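Local coordinates for phosphate ABC transporter, phosphate-binding protein (Clostridium perfringens, PDB 4Q8R), which probably captures phosphate with high affinity outside the cell and delivers it to an ABC-type transporter for uptake, at residues Tyr172-Tyr177 with Arg206-Val211. Residues are numbered along the deposited sequence; the frame is centred on the assembly and turned at random.
Sequences YISFSY and RPFLAV
Ser174 reaches across to two side chains of strand 205-213, Arg206 and Phe208, one strand further on beyond strand 71-86, and carries the whole meeting of the two segments. Its CB sits 3.8 Å from Arg206 NH1, and its CA lies in the guanidinium plane, 4.0 Å from the same nitrogen, so the arginine is met at its edge. Arg206 gets there by a detour: chi1 of 36° wedges CG between the backbone N and the carbonyl carbon, chi2 bends the chain again, and a straight run through chi3 brings the guanidinium up beside Ser174. Phe208, unlike Arg206, leaves its strand toward the other segment and also presents an edge, with CZ 4.1 Å from Ser174 OG.

These touches are van der Waals only; the bonds that fix the groups come from around them. Asp79, on strand 71-86 that runs between the two segments, is hydrogen-bonded to Ser174 OG at OD1 and forms a salt bridge with Arg206 NE at OD2, tying both to one carboxylate. Arg206 NH1 and NH2 hydrogen-bond to Thr131 OG1 and Ser59 O respectively. With OG anti to its backbone N (chi1 163°), Ser174 also accepts from Ser176 N at 3.0 Å, an ST turn that starts the 3-10 segment 175-177.

The close packing ends at Ser174. Ser176, partly exposed, points the same way, but its CB stays 5.5 Å from Phe208 CZ, and beyond Phe208 the strand runs steadily away through Val211. The side chain of Arg206 lies about 5 Å from a bound phosphate ion, and this buried, carboxylate-braced arginine, close to the protein's centre, is consistent with the interdomain anion pocket of phosphate-binding proteins of the periplasmic binding protein fold.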
# COMPACT_ATOMS: atom_id res chain seq x y z
N TYR A 172 5.37 5.41 5.88
CA TYR A 172 5.41 4.77 4.58
C TYR A 172 3.99 4.59 4.08
O TYR A 172 3.07 4.34 4.82
CB TYR A 172 6.18 3.46 4.64
CG TYR A 172 5.73 2.52 5.77
CD1 TYR A 172 4.55 1.75 5.66
CD2 TYR A 172 6.51 2.37 6.92
CE1 TYR A 172 4.19 0.86 6.67
CE2 TYR A 172 6.11 1.52 7.93
CZ TYR A 172 4.98 0.80 7.81
OH TYR A 172 4.59 -0.08 8.80
N ILE A 173 3.85 4.71 2.77
CA ILE A 173 2.54 4.74 2.17
C ILE A 173 2.61 4.46 0.70
O ILE A 173 3.61 4.75 0.05
CB ILE A 173 1.94 6.12 2.41
CG1 ILE A 173 0.44 6.13 2.26
CG2 ILE A 173 2.57 7.21 1.48
CD1 ILE A 173 -0.21 7.38 2.76
N SER A 174 1.56 3.88 0.14
CA SER A 174 1.44 3.68 -1.31
C SER A 174 1.63 5.02 -2.07
O SER A 174 1.13 6.06 -1.64
CB SER A 174 0.04 3.16 -1.62
OG SER A 174 -0.30 3.30 -2.99
N PHE A 175 2.28 4.95 -3.22
CA PHE A 175 2.44 6.10 -4.10
C PHE A 175 1.07 6.72 -4.43
O PHE A 175 0.99 7.94 -4.75
CB PHE A 175 3.02 5.65 -5.42
CG PHE A 175 4.50 5.36 -5.45
CD1 PHE A 175 5.32 5.31 -4.30
CD2 PHE A 175 5.12 5.12 -6.72
CE1 PHE A 175 6.65 5.03 -4.42
CE2 PHE A 175 6.46 4.90 -6.83
CZ PHE A 175 7.25 4.81 -5.65
N SER A 176 0.00 5.89 -4.41
CA SER A 176 -1.35 6.33 -4.69
C SER A 176 -1.83 7.48 -3.79
O SER A 176 -2.73 8.24 -4.12
CB SER A 176 -2.35 5.15 -4.63
OG SER A 176 -3.45 5.43 -5.38
N TYR A 177 -1.23 7.56 -2.59
CA TYR A 177 -1.60 8.59 -1.62
C TYR A 177 -0.63 9.76 -1.60
O TYR A 177 -0.86 10.71 -0.86
CB TYR A 177 -1.63 8.01 -0.21
CG TYR A 177 -2.84 7.14 0.08
CD1 TYR A 177 -2.97 5.85 -0.47
CD2 TYR A 177 -3.87 7.62 0.88
CE1 TYR A 177 -4.09 5.06 -0.18
CE2 TYR A 177 -4.98 6.86 1.14
CZ TYR A 177 -5.11 5.59 0.62
OH TYR A 177 -6.22 4.89 1.03
N ARG A 206 5.40 -3.59 -4.41
CA ARG A 206 4.64 -4.78 -4.07
C ARG A 206 3.42 -4.89 -5.03
O ARG A 206 3.05 -3.90 -5.68
CB ARG A 206 4.23 -4.79 -2.58
CG ARG A 206 3.88 -3.45 -1.99
CD ARG A 206 2.55 -2.95 -2.56
NE ARG A 206 2.14 -1.66 -2.05
CZ ARG A 206 1.65 -1.44 -0.84
NH1 ARG A 206 1.31 -0.23 -0.51
NH2 ARG A 206 1.54 -2.46 0.06
N PRO A 207 2.87 -6.10 -5.17
CA PRO A 207 1.64 -6.21 -6.00
C PRO A 207 0.38 -5.73 -5.29
O PRO A 207 0.28 -5.74 -4.04
CB PRO A 207 1.53 -7.73 -6.24
CG PRO A 207 2.08 -8.33 -4.93
CD PRO A 207 3.28 -7.41 -4.64
N PHE A 208 -0.61 -5.37 -6.09
CA PHE A 208 -2.01 -5.28 -5.71
C PHE A 208 -2.69 -6.52 -6.25
O PHE A 208 -2.56 -6.81 -7.45
CB PHE A 208 -2.69 -4.05 -6.24
CG PHE A 208 -2.34 -2.74 -5.55
CD1 PHE A 208 -1.47 -2.64 -4.43
CD2 PHE A 208 -2.96 -1.56 -5.99
CE1 PHE A 208 -1.24 -1.41 -3.83
CE2 PHE A 208 -2.75 -0.36 -5.36
CZ PHE A 208 -1.88 -0.28 -4.27
N LEU A 209 -3.36 -7.26 -5.35
CA LEU A 209 -4.07 -8.49 -5.69
C LEU A 209 -5.53 -8.38 -5.38
O LEU A 209 -5.94 -7.80 -4.35
CB LEU A 209 -3.51 -9.70 -4.91
CG LEU A 209 -2.03 -9.99 -4.98
CD1 LEU A 209 -1.67 -11.12 -4.03
CD2 LEU A 209 -1.60 -10.25 -6.42
N ALA A 210 -6.35 -8.93 -6.29
CA ALA A 210 -7.71 -9.27 -6.02
C ALA A 210 -7.70 -10.79 -5.79
O ALA A 210 -7.12 -11.54 -6.63
CB ALA A 210 -8.55 -8.96 -7.27
N VAL A 211 -8.27 -11.25 -4.66
CA VAL A 211 -8.27 -12.60 -4.27
C VAL A 211 -9.70 -13.06 -4.01
O VAL A 211 -10.56 -12.30 -3.58
CB VAL A 211 -7.35 -12.91 -3.04
CG1 VAL A 211 -5.94 -12.44 -3.30
CG2 VAL A 211 -7.92 -12.29 -1.75